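Local structure of DUF4442 domain-containing protein (Pseudomonas aeruginosa, 1YOC) at residues Tyr43-Phe48 against Arg106-Gly111; Ala69-Ala74 against Ala138-Tyr143; Ala99-Asp104 against Ala128-Lys133; Ala16-Met21 against Ala33-Glu38; Ala80-Gly85 against Ile114-Thr119. The protein is of unknown function but has a hotdog fold and belongs to the family of PaaI-like thioesterases, so it may act on acyl thioesters. All blocks are in the same frame, centred on the assembly; numbering follows the deposited sequence.

The five contacts trace a hotdog fold, in which an antiparallel sheet wraps around the long helix 63-81. Contact 4 closes first along the chain, laying helix 15-25 against edge strand 35-40. Contact 1 then zips strand 43-48 to strand 105-110 and touches contact 2, about 10 Å away between centres, where helix 63-81 rests on strand 133-146. Contact 5 uses the C-terminal end of the same helix and is nested inside the loop that contact 2 closes; so is contact 3. Contacts 3 and 5 lie about 31 Å apart between centres, on opposite sides of the chain's centre, and so pin loops at the two ends of the sheet.

Contact 1: residues Tyr43-Phe48 against Arg106-Gly111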
# COMPACT_ATOMS: atom_id res chain seq x y z
N TYR B 43 -20.15 -6.15 5.20
CA TYR B 43 -20.04 -4.80 4.59
C TYR B 43 -19.16 -3.82 5.36
O TYR B 43 -19.30 -3.69 6.57
CB TYR B 43 -21.46 -4.17 4.47
CG TYR B 43 -21.45 -2.84 3.73
CD1 TYR B 43 -21.42 -2.80 2.33
CD2 TYR B 43 -21.40 -1.62 4.43
CE1 TYR B 43 -21.34 -1.57 1.64
CE2 TYR B 43 -21.30 -0.36 3.74
CZ TYR B 43 -21.27 -0.36 2.34
OH TYR B 43 -21.16 0.83 1.65
N ALA B 44 -18.25 -3.12 4.69
CA ALA B 44 -17.46 -2.10 5.39
C ALA B 44 -17.30 -0.92 4.46
O ALA B 44 -17.15 -1.06 3.23
CB ALA B 44 -16.08 -2.64 5.80
N GLU B 45 -17.37 0.26 5.05
CA GLU B 45 -17.19 1.48 4.29
C GLU B 45 -16.37 2.44 5.12
O GLU B 45 -16.71 2.73 6.28
CB GLU B 45 -18.56 2.09 3.93
CG GLU B 45 -18.47 3.35 3.07
CD GLU B 45 -19.87 3.92 2.75
OE1 GLU B 45 -20.86 3.15 2.78
OE2 GLU B 45 -19.98 5.12 2.46
N VAL B 46 -15.27 2.90 4.53
CA VAL B 46 -14.35 3.81 5.24
C VAL B 46 -14.11 5.06 4.41
O VAL B 46 -14.26 5.07 3.16
CB VAL B 46 -12.94 3.15 5.50
CG1 VAL B 46 -13.07 1.80 6.23
CG2 VAL B 46 -12.22 2.97 4.23
N THR B 47 -13.75 6.13 5.09
CA THR B 47 -13.44 7.36 4.37
C THR B 47 -12.11 7.88 4.92
O THR B 47 -11.74 7.52 6.01
CB THR B 47 -14.49 8.48 4.64
OG1 THR B 47 -14.57 8.73 6.06
CG2 THR B 47 -15.89 8.07 4.16
N PHE B 48 -11.36 8.65 4.13
CA PHE B 48 -10.19 9.31 4.70
C PHE B 48 -10.04 10.64 3.94
O PHE B 48 -10.38 10.75 2.75
CB PHE B 48 -8.91 8.44 4.71
CG PHE B 48 -8.27 8.21 3.35
CD1 PHE B 48 -7.30 9.07 2.88
CD2 PHE B 48 -8.60 7.06 2.61
CE1 PHE B 48 -6.60 8.79 1.65
CE2 PHE B 48 -7.93 6.75 1.40
CZ PHE B 48 -6.94 7.60 0.92
N ARG B 106 -13.66 7.56 -0.36
CA ARG B 106 -14.63 6.67 0.28
C ARG B 106 -14.31 5.27 -0.30
O ARG B 106 -14.28 5.10 -1.51
CB ARG B 106 -16.06 7.08 -0.11
CG ARG B 106 -17.23 6.30 0.56
CD ARG B 106 -18.64 6.92 0.13
NE ARG B 106 -19.27 6.23 -1.02
CZ ARG B 106 -19.34 6.72 -2.26
NH1 ARG B 106 -18.83 7.92 -2.54
NH2 ARG B 106 -19.92 6.02 -3.24
N ALA B 107 -14.04 4.29 0.56
CA ALA B 107 -13.74 2.96 0.06
C ALA B 107 -14.82 2.01 0.54
O ALA B 107 -15.16 2.00 1.72
CB ALA B 107 -12.33 2.51 0.56
N VAL B 108 -15.34 1.20 -0.38
CA VAL B 108 -16.41 0.28 -0.06
C VAL B 108 -16.00 -1.16 -0.29
O VAL B 108 -15.50 -1.51 -1.36
CB VAL B 108 -17.66 0.61 -0.95
CG1 VAL B 108 -18.76 -0.43 -0.68
CG2 VAL B 108 -18.15 2.06 -0.70
N ALA B 109 -16.21 -2.00 0.73
CA ALA B 109 -15.90 -3.42 0.63
C ALA B 109 -17.24 -4.13 0.75
O ALA B 109 -17.83 -4.22 1.84
CB ALA B 109 -14.89 -3.86 1.80
N ASP B 110 -17.76 -4.59 -0.39
CA ASP B 110 -19.07 -5.28 -0.43
C ASP B 110 -18.86 -6.77 -0.26
O ASP B 110 -18.38 -7.43 -1.19
CB ASP B 110 -19.69 -4.97 -1.81
CG ASP B 110 -21.02 -5.69 -2.05
OD1 ASP B 110 -21.45 -6.49 -1.20
OD2 ASP B 110 -21.63 -5.40 -3.10
N GLY B 111 -19.20 -7.31 0.92
CA GLY B 111 -19.00 -8.73 1.19
C GLY B 111 -20.28 -9.55 1.06
O GLY B 111 -20.33 -10.68 1.54
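Strands 43-48 and 105-110 run antiparallel, their short axes 4.6 Å apart at closest approach and at 165° to each other, as neighbours in the curved sheet of the hotdog fold. A44 pairs with A109 and V46 with A107 as hydrogen-bonded pairs. Of their four bonds, that from A107 N to V46 O is the shortest at 2.7 Å. Alanine at 44, 107 and 109 suits the face that packs against helix 63-81, where A44 and A109 touch M77. V46 CG2 lies 3.7 Å from A107 CB, a close apolar fit.

Y43, E45, R106 and V108 occupy the other face. With CG opposite the backbone N (chi1 -175°), the Y43 ring leans along the strand toward V108, and its CE1 comes 3.7 Å from V108 CG1. E45, its chain fully extended, runs beside V108 and places its carboxylate between two polar groups. E45 OE2 makes a long salt bridge to R106 NE, 3.7 Å, with the carboxylate and guanidinium planes 65° apart; the arginine's stronger partner is D132. The firmer hold on E45 comes from within its own strand: Y43 OH donates to E45 OE1 at 2.6 Å, from above the carboxylate plane.

Contact 2: residues Ala69-Ala74 against Ala138-Tyr143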
# COMPACT_ATOMS: atom_id res chain seq x y z
N ALA B 69 -6.54 2.19 2.70
CA ALA B 69 -7.96 2.26 3.01
C ALA B 69 -8.62 0.90 2.65
O ALA B 69 -9.50 0.41 3.36
CB ALA B 69 -8.65 3.39 2.15
N ALA B 70 -8.19 0.32 1.54
CA ALA B 70 -8.75 -0.96 1.07
C ALA B 70 -8.44 -2.06 2.07
O ALA B 70 -9.30 -2.88 2.43
CB ALA B 70 -8.19 -1.32 -0.32
N GLU B 71 -7.19 -2.07 2.54
CA GLU B 71 -6.78 -3.07 3.52
C GLU B 71 -7.62 -2.92 4.81
O GLU B 71 -8.01 -3.91 5.43
CB GLU B 71 -5.32 -2.85 3.86
CG GLU B 71 -4.83 -3.73 4.95
CD GLU B 71 -4.30 -5.05 4.43
OE1 GLU B 71 -4.77 -5.54 3.35
OE2 GLU B 71 -3.41 -5.58 5.15
N LEU B 72 -7.87 -1.68 5.21
CA LEU B 72 -8.63 -1.43 6.44
C LEU B 72 -10.06 -1.94 6.28
O LEU B 72 -10.60 -2.60 7.15
CB LEU B 72 -8.62 0.06 6.77
CG LEU B 72 -9.47 0.45 8.00
CD1 LEU B 72 -8.95 -0.17 9.29
CD2 LEU B 72 -9.44 2.00 8.08
N ALA B 73 -10.68 -1.62 5.15
CA ALA B 73 -12.07 -2.06 4.93
C ALA B 73 -12.16 -3.57 4.78
O ALA B 73 -13.00 -4.22 5.43
CB ALA B 73 -12.65 -1.38 3.70
N ALA B 74 -11.29 -4.15 3.96
CA ALA B 74 -11.38 -5.58 3.70
C ALA B 74 -11.05 -6.41 4.90
O ALA B 74 -11.74 -7.38 5.19
CB ALA B 74 -10.47 -5.98 2.54
N ALA B 138 -9.56 -2.89 -5.82
CA ALA B 138 -8.65 -3.89 -5.28
C ALA B 138 -9.43 -5.18 -5.00
O ALA B 138 -10.67 -5.17 -4.84
CB ALA B 138 -8.03 -3.42 -3.99
N GLU B 139 -8.68 -6.28 -4.96
CA GLU B 139 -9.22 -7.57 -4.55
C GLU B 139 -8.14 -8.07 -3.57
O GLU B 139 -6.99 -8.15 -3.93
CB GLU B 139 -9.36 -8.51 -5.74
CG GLU B 139 -10.67 -8.27 -6.51
CD GLU B 139 -10.74 -9.09 -7.80
OE1 GLU B 139 -9.90 -10.00 -7.99
OE2 GLU B 139 -11.64 -8.79 -8.61
N ILE B 140 -8.52 -8.32 -2.31
CA ILE B 140 -7.58 -8.80 -1.31
C ILE B 140 -8.00 -10.24 -0.97
O ILE B 140 -9.12 -10.50 -0.56
CB ILE B 140 -7.64 -7.90 -0.07
CG1 ILE B 140 -7.21 -6.48 -0.45
CG2 ILE B 140 -6.71 -8.50 1.03
CD1 ILE B 140 -7.45 -5.41 0.67
N THR B 141 -7.06 -11.15 -1.16
CA THR B 141 -7.28 -12.56 -0.90
C THR B 141 -6.89 -12.87 0.52
O THR B 141 -5.74 -12.66 0.93
CB THR B 141 -6.45 -13.42 -1.87
OG1 THR B 141 -6.88 -13.13 -3.21
CG2 THR B 141 -6.68 -14.91 -1.58
N MET B 142 -7.89 -13.31 1.28
CA MET B 142 -7.74 -13.67 2.67
C MET B 142 -7.69 -15.19 2.77
O MET B 142 -8.55 -15.88 2.19
CB MET B 142 -8.96 -13.21 3.48
CG MET B 142 -9.24 -11.73 3.38
SD MET B 142 -7.81 -10.75 3.97
CE MET B 142 -8.54 -9.11 4.03
N TYR B 143 -6.68 -15.73 3.47
CA TYR B 143 -6.65 -17.19 3.65
C TYR B 143 -7.34 -17.44 5.01
O TYR B 143 -6.88 -16.94 6.05
CB TYR B 143 -5.25 -17.76 3.72
CG TYR B 143 -5.32 -19.27 3.86
CD1 TYR B 143 -5.71 -20.05 2.78
CD2 TYR B 143 -5.01 -19.91 5.07
CE1 TYR B 143 -5.80 -21.47 2.91
CE2 TYR B 143 -5.11 -21.32 5.20
CZ TYR B 143 -5.50 -22.08 4.10
OH TYR B 143 -5.52 -23.49 4.13
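I140 reaches the helix because its CG1 lies opposite the carbonyl carbon (chi1 -63°) and the chain then runs on extended to CD1, putting that methyl at the helix surface. M142 begins in the same way but bends at chi2 (-59°), which carries CE to the backbone of A74. I140 CD1 does most of the touching: it is 3.6 Å from A74 CB and also 3.6 Å from A70 O, lying between successive turns of the helix. Alanine suits positions 70 and 74, since a single methyl lets the longer strand side chains come up to the helix backbone. Two methyls, A70 CB and A138 CB, meet more loosely at 4.2 Å. M142 CE reaches 3.8 Å from A74 C; the unbranched chain brings its terminal methyl against the helix backbone.

E71 is the polar side chain that takes part in the contact. It crosses I140 at about a right angle, and E71 OE1 is 3.8 Å from I140 CD1, a van der Waals contact. The glutamate is buried and also packs on I64 of the second subunit, so this corner lies near the dimer interface. The short axes of helix and strand are 9.4 Å apart and cross at -49°. This is the central packing of a hotdog fold, with the long helix as the sausage and the antiparallel sheet as the bun curled around it.

Contact 3: residues Ala99-Asp104 against Ala128-Lys133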
# COMPACT_ATOMS: atom_id res chain seq x y z
N ALA B 99 -8.28 6.25 -11.95
CA ALA B 99 -8.28 7.69 -12.21
C ALA B 99 -7.50 8.35 -11.08
O ALA B 99 -7.27 7.73 -10.05
CB ALA B 99 -9.75 8.21 -12.20
N LYS B 100 -7.08 9.59 -11.27
CA LYS B 100 -6.40 10.30 -10.18
C LYS B 100 -7.43 10.57 -9.10
O LYS B 100 -8.59 10.85 -9.39
CB LYS B 100 -5.83 11.65 -10.67
CG LYS B 100 -4.85 11.50 -11.85
CD LYS B 100 -4.08 10.16 -11.78
CE LYS B 100 -3.06 10.02 -12.91
NZ LYS B 100 -2.01 11.04 -12.75
N ALA B 101 -7.00 10.52 -7.84
CA ALA B 101 -7.91 10.72 -6.70
C ALA B 101 -7.65 12.14 -6.22
O ALA B 101 -6.64 12.43 -5.54
CB ALA B 101 -7.60 9.72 -5.62
N THR B 102 -8.56 13.03 -6.59
CA THR B 102 -8.36 14.46 -6.29
C THR B 102 -9.12 15.07 -5.13
O THR B 102 -9.29 16.30 -5.06
CB THR B 102 -8.70 15.25 -7.56
OG1 THR B 102 -10.10 15.13 -7.80
CG2 THR B 102 -7.91 14.68 -8.76
N GLY B 103 -9.60 14.24 -4.22
CA GLY B 103 -10.33 14.76 -3.07
C GLY B 103 -10.49 13.68 -2.02
O GLY B 103 -9.79 12.66 -2.10
N ASP B 104 -11.36 13.90 -1.04
CA ASP B 104 -11.58 12.90 0.01
C ASP B 104 -12.07 11.60 -0.60
O ASP B 104 -12.86 11.60 -1.53
CB ASP B 104 -12.60 13.40 1.05
CG ASP B 104 -12.16 14.71 1.73
OD1 ASP B 104 -10.94 15.02 1.83
OD2 ASP B 104 -13.07 15.44 2.17
N ALA B 128 -12.73 2.24 -4.48
CA ALA B 128 -12.58 3.53 -3.82
C ALA B 128 -13.09 4.59 -4.79
O ALA B 128 -12.89 4.49 -6.00
CB ALA B 128 -11.10 3.82 -3.42
N TYR B 129 -13.74 5.58 -4.20
CA TYR B 129 -14.36 6.70 -4.89
C TYR B 129 -13.91 8.06 -4.39
O TYR B 129 -13.54 8.22 -3.20
CB TYR B 129 -15.88 6.68 -4.64
CG TYR B 129 -16.61 5.43 -5.03
CD1 TYR B 129 -17.24 5.32 -6.27
CD2 TYR B 129 -16.65 4.33 -4.16
CE1 TYR B 129 -17.89 4.15 -6.66
CE2 TYR B 129 -17.31 3.14 -4.53
CZ TYR B 129 -17.93 3.06 -5.79
OH TYR B 129 -18.60 1.91 -6.18
N VAL B 130 -14.00 9.04 -5.29
CA VAL B 130 -13.79 10.43 -4.97
C VAL B 130 -15.00 11.13 -5.63
O VAL B 130 -15.24 10.95 -6.84
CB VAL B 130 -12.44 11.03 -5.49
CG1 VAL B 130 -12.50 12.55 -5.35
CG2 VAL B 130 -11.26 10.52 -4.65
N ASP B 131 -15.75 11.90 -4.86
CA ASP B 131 -16.95 12.58 -5.38
C ASP B 131 -17.85 11.58 -6.13
O ASP B 131 -18.31 11.82 -7.24
CB ASP B 131 -16.52 13.74 -6.30
CG ASP B 131 -17.70 14.66 -6.71
OD1 ASP B 131 -18.63 14.85 -5.91
OD2 ASP B 131 -17.67 15.21 -7.84
N ASP B 132 -18.07 10.43 -5.50
CA ASP B 132 -18.92 9.36 -6.04
C ASP B 132 -18.52 8.70 -7.35
O ASP B 132 -19.28 7.92 -7.92
CB ASP B 132 -20.38 9.85 -6.13
CG ASP B 132 -20.93 10.21 -4.78
OD1 ASP B 132 -20.66 9.48 -3.81
OD2 ASP B 132 -21.59 11.25 -4.68
N LYS B 133 -17.30 8.95 -7.78
CA LYS B 133 -16.81 8.35 -9.01
C LYS B 133 -15.67 7.38 -8.63
O LYS B 133 -14.84 7.71 -7.79
CB LYS B 133 -16.27 9.44 -9.94
CG LYS B 133 -17.29 10.50 -10.28
CD LYS B 133 -16.64 11.63 -11.08
CE LYS B 133 -17.61 12.78 -11.31
NZ LYS B 133 -17.73 13.57 -10.06
O HOH W 1 -14.65 13.25 -2.41
O HOH W 2 -15.40 10.24 -1.48
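V130 overlaps the loop 99-104 with both of its methyl groups, at one end of two inner strands of the hotdog sheet, where a type I' turn, V130 to K133, joins strands 120-130 and 133-146 in a beta hairpin. V130 CG1, placed opposite the backbone N (chi1 168°), lies 3.5 Å from G103 N, while V130 CG2 is 3.9 Å from A101 CB and 3.7 Å from D104 O. The branched valine thus presents one methyl to G103 and the other to A101 and the D104 carbonyl. G103 suits its place because a CB there would point at the valine, close to CG1. Its amide N is buried under this methyl and has no partner in the model.

Aspartates suit the two central positions of the turn, where positive phi angles are needed, and K133 NZ forms a salt bridge with D131 OD2 at 2.8 Å. D132 also holds R106, tying the hairpin tip to the neighbouring strand. D104 OD1 accepts from K50 N; across the contact its backbone carbonyl makes the polar link, through water. Two waters donate to that oxygen. One, 2.6 Å from D104 O, also accepts from D131 N; the other bridges to the strand end, 2.9 Å from D104 O and 3.2 Å from Y129 O.

Contact 4: residues Ala16-Met21 against Ala33-Glu38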
# COMPACT_ATOMS: atom_id res chain seq x y z
N ALA B 16 -12.42 11.85 16.77
CA ALA B 16 -11.13 12.08 17.41
C ALA B 16 -10.74 10.88 18.30
O ALA B 16 -9.55 10.53 18.40
CB ALA B 16 -11.18 13.39 18.26
N GLN B 17 -11.72 10.25 18.93
CA GLN B 17 -11.40 9.09 19.76
C GLN B 17 -11.02 7.91 18.85
O GLN B 17 -10.12 7.15 19.16
CB GLN B 17 -12.59 8.68 20.65
CG GLN B 17 -13.05 9.74 21.70
CD GLN B 17 -14.12 10.73 21.17
OE1 GLN B 17 -14.77 11.44 21.94
NE2 GLN B 17 -14.28 10.79 19.85
N PHE B 18 -11.75 7.75 17.74
CA PHE B 18 -11.42 6.64 16.82
C PHE B 18 -10.01 6.86 16.30
O PHE B 18 -9.21 5.92 16.22
CB PHE B 18 -12.41 6.61 15.65
CG PHE B 18 -12.09 5.57 14.63
CD1 PHE B 18 -12.56 4.25 14.78
CD2 PHE B 18 -11.26 5.88 13.56
CE1 PHE B 18 -12.19 3.25 13.89
CE2 PHE B 18 -10.86 4.89 12.64
CZ PHE B 18 -11.33 3.55 12.81
N SER B 19 -9.70 8.11 15.94
CA SER B 19 -8.38 8.43 15.42
C SER B 19 -7.28 8.10 16.41
O SER B 19 -6.21 7.58 16.01
CB SER B 19 -8.29 9.90 15.01
OG SER B 19 -9.07 10.16 13.84
N ALA B 20 -7.51 8.38 17.68
CA ALA B 20 -6.47 8.10 18.70
C ALA B 20 -6.34 6.61 18.94
O ALA B 20 -5.23 6.07 19.19
CB ALA B 20 -6.79 8.82 20.02
N MET B 21 -7.48 5.92 18.89
CA MET B 21 -7.42 4.49 19.11
C MET B 21 -6.64 3.83 17.96
O MET B 21 -5.73 3.01 18.19
CB MET B 21 -8.84 3.91 19.22
CG MET B 21 -8.92 2.38 19.36
SD MET B 21 -8.64 1.44 17.78
CE MET B 21 -10.17 1.93 16.79
N ALA B 33 -5.36 8.64 8.44
CA ALA B 33 -6.41 9.25 9.30
C ALA B 33 -7.81 8.85 8.84
O ALA B 33 -8.65 9.67 8.54
CB ALA B 33 -6.27 10.79 9.26
N PRO B 34 -8.08 7.54 8.82
CA PRO B 34 -9.39 7.05 8.36
C PRO B 34 -10.52 7.08 9.40
O PRO B 34 -10.28 7.27 10.60
CB PRO B 34 -9.05 5.62 7.95
CG PRO B 34 -8.09 5.19 9.12
CD PRO B 34 -7.28 6.45 9.43
N GLN B 35 -11.75 6.91 8.90
CA GLN B 35 -12.92 6.80 9.78
C GLN B 35 -13.79 5.73 9.12
O GLN B 35 -13.73 5.52 7.89
CB GLN B 35 -13.71 8.11 9.82
CG GLN B 35 -12.94 9.29 10.41
CD GLN B 35 -12.74 9.11 11.92
OE1 GLN B 35 -13.49 8.38 12.58
NE2 GLN B 35 -11.73 9.76 12.45
N PHE B 36 -14.57 5.02 9.91
CA PHE B 36 -15.51 4.07 9.31
C PHE B 36 -16.86 4.78 9.20
O PHE B 36 -17.28 5.51 10.14
CB PHE B 36 -15.74 2.86 10.21
CG PHE B 36 -14.76 1.75 9.98
CD1 PHE B 36 -15.05 0.71 9.09
CD2 PHE B 36 -13.53 1.76 10.63
CE1 PHE B 36 -14.09 -0.31 8.86
CE2 PHE B 36 -12.61 0.77 10.41
CZ PHE B 36 -12.88 -0.28 9.52
N VAL B 37 -17.53 4.57 8.06
CA VAL B 37 -18.89 5.10 7.82
C VAL B 37 -19.81 3.96 8.25
O VAL B 37 -20.85 4.17 8.91
CB VAL B 37 -19.15 5.38 6.33
CG1 VAL B 37 -20.65 5.79 6.12
CG2 VAL B 37 -18.24 6.47 5.86
N GLU B 38 -19.44 2.74 7.88
CA GLU B 38 -20.25 1.58 8.27
C GLU B 38 -19.41 0.33 8.41
O GLU B 38 -18.45 0.13 7.67
CB GLU B 38 -21.36 1.30 7.25
CG GLU B 38 -22.38 0.32 7.82
CD GLU B 38 -23.58 0.07 6.89
OE1 GLU B 38 -23.82 0.89 5.97
OE2 GLU B 38 -24.27 -0.96 7.09
O HOH W 3 -8.19 8.49 11.99
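P34 O is approached by two groups at once: a water donates to it at 2.8 Å, and the edge of the F18 ring lies against it, with F18 CE2 at 3.2 Å, near the ring plane. The same water is 2.6 Å from S19 OG, so it ties helix 15-25 to the residue just before edge strand 35-40 of the hotdog sheet. The ring's polarised C-H edge is a reasonable neighbour for a carbonyl oxygen, although the water provides the true hydrogen bond.

F18 is the centre of the contact. Its CG stands opposite the backbone N (chi1 176°), which sends the ring off the helix and down between P34, Q35 and F36. A large flat side chain suits this place because it meets three successive residues. Q35 slides past it in the opposite direction, with amide and ring planes 57° apart and Q35 OE1 3.5 Å from F18 CD2. The bend of Q35 at chi2 turns the amide back toward the helix, where NE2 donates to P15 O. S19 OG is also hydrogen-bonded to P15 O, so the glutamine and the serine share one acceptor just before the segment 16-21.

Deeper in, M7 of helix 2-13 packs on both F18 and F36, and L72 of helix 63-81 touches F36 and P34. The two phenylalanine rings meet obliquely, their planes at 77°, and F18 CZ reaches the edge of the F36 ring, 3.6 Å from F36 CD2.

Contact 5: residues Ala80-Gly85 against Ile114-Thr119; sequences ASIPAG and IDWQAT
CH-pi packing leads this contact, which fastens the C-terminal end of the central helix of the hotdog fold to the loop between strands 105-110 and 120-130. S81 CB sits over one face of the W116 indole, 3.5 Å from the centroid of the five-membered ring and 20° off its normal. I114 CG2 covers the opposite face, so the indole is sandwiched. Serine suits its position: a short side chain lets the CB methylene rest over the ring, while its OG is bonded to M77 O and G42 N. W116 NE1 in turn bonds to G111 O, which fixes the rotation of the indole.

Van der Waals contacts come next. I82 CG2 meets the indole at its edge, 3.8 Å from W116 CE3. P83 CG lies 3.8 Å from Q117 NE2, where the bent glutamine chain passes obliquely across the proline.

Across the contact the polar interactions are weak. I82 CA makes a C-H...O contact with W116 O at 3.6 Å, and P83 CD is 3.2 Å from that oxygen. Within the loop, a type I turn from D115 to A118 presents W116 to the helix end. An Asx turn steadies it: Q117 N donates to D115 OD1 at 3.1 Å from above the carboxylate plane, with an angle of 147° at the hydrogen.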
# COMPACT_ATOMS: atom_id res chain seq x y z
N ALA B 80 -14.96 -9.22 11.03
CA ALA B 80 -16.36 -9.14 11.51
C ALA B 80 -17.27 -10.21 10.92
O ALA B 80 -18.33 -10.51 11.48
CB ALA B 80 -16.95 -7.74 11.15
N SER B 81 -16.85 -10.84 9.82
CA SER B 81 -17.72 -11.77 9.12
C SER B 81 -17.50 -13.27 9.24
O SER B 81 -18.47 -14.04 9.16
CB SER B 81 -17.74 -11.41 7.63
OG SER B 81 -17.96 -10.02 7.44
N ILE B 82 -16.25 -13.71 9.42
CA ILE B 82 -16.05 -15.16 9.51
C ILE B 82 -16.45 -15.64 10.90
O ILE B 82 -16.53 -14.85 11.83
CB ILE B 82 -14.59 -15.55 9.24
CG1 ILE B 82 -13.68 -14.91 10.31
CG2 ILE B 82 -14.18 -15.06 7.82
CD1 ILE B 82 -12.21 -15.35 10.21
N PRO B 83 -16.72 -16.95 11.05
CA PRO B 83 -17.11 -17.56 12.33
C PRO B 83 -16.00 -17.32 13.34
O PRO B 83 -14.80 -17.28 12.98
CB PRO B 83 -17.25 -19.06 11.98
CG PRO B 83 -17.61 -19.05 10.55
CD PRO B 83 -16.71 -17.95 9.98
N ALA B 84 -16.37 -17.14 14.62
CA ALA B 84 -15.39 -16.87 15.67
C ALA B 84 -14.30 -17.94 15.78
O ALA B 84 -13.18 -17.66 16.22
CB ALA B 84 -16.10 -16.71 17.02
N GLY B 85 -14.62 -19.16 15.37
CA GLY B 85 -13.65 -20.24 15.40
C GLY B 85 -12.68 -20.26 14.22
O GLY B 85 -11.81 -21.11 14.14
N ILE B 114 -19.81 -13.18 -0.75
CA ILE B 114 -18.83 -14.13 -0.20
C ILE B 114 -19.47 -15.14 0.76
O ILE B 114 -20.39 -14.79 1.49
CB ILE B 114 -17.73 -13.32 0.55
CG1 ILE B 114 -16.85 -12.63 -0.48
CG2 ILE B 114 -16.83 -14.23 1.45
CD1 ILE B 114 -15.96 -11.50 0.09
N ASP B 115 -19.04 -16.40 0.69
CA ASP B 115 -19.53 -17.41 1.64
C ASP B 115 -18.57 -17.29 2.85
O ASP B 115 -17.46 -17.85 2.88
CB ASP B 115 -19.46 -18.80 1.00
CG ASP B 115 -19.83 -19.90 1.97
OD1 ASP B 115 -20.12 -19.63 3.16
OD2 ASP B 115 -19.82 -21.07 1.50
N TRP B 116 -18.99 -16.51 3.84
CA TRP B 116 -18.16 -16.24 5.00
C TRP B 116 -17.99 -17.41 5.94
O TRP B 116 -17.23 -17.33 6.90
CB TRP B 116 -18.71 -15.04 5.77
CG TRP B 116 -18.60 -13.75 5.04
CD1 TRP B 116 -19.60 -13.04 4.48
CD2 TRP B 116 -17.38 -13.03 4.77
NE1 TRP B 116 -19.10 -11.89 3.88
CE2 TRP B 116 -17.74 -11.87 4.05
CE3 TRP B 116 -16.03 -13.26 5.07
CZ2 TRP B 116 -16.80 -10.93 3.62
CZ3 TRP B 116 -15.08 -12.32 4.63
CH2 TRP B 116 -15.48 -11.18 3.92
N GLN B 117 -18.71 -18.49 5.69
CA GLN B 117 -18.53 -19.64 6.57
C GLN B 117 -17.49 -20.61 5.99
O GLN B 117 -17.08 -21.55 6.67
CB GLN B 117 -19.88 -20.36 6.80
CG GLN B 117 -20.65 -19.84 8.02
CD GLN B 117 -21.06 -18.39 7.87
OE1 GLN B 117 -21.74 -18.03 6.90
NE2 GLN B 117 -20.65 -17.53 8.83
N ALA B 118 -17.07 -20.36 4.76
CA ALA B 118 -16.10 -21.23 4.09
C ALA B 118 -14.64 -20.99 4.52
O ALA B 118 -14.25 -19.88 4.88
CB ALA B 118 -16.24 -21.07 2.55
N THR B 119 -13.83 -22.05 4.52
CA THR B 119 -12.42 -21.89 4.87
C THR B 119 -11.70 -21.88 3.52
O THR B 119 -12.29 -22.22 2.50
CB THR B 119 -11.87 -23.06 5.75
OG1 THR B 119 -12.17 -24.32 5.14
CG2 THR B 119 -12.45 -23.01 7.16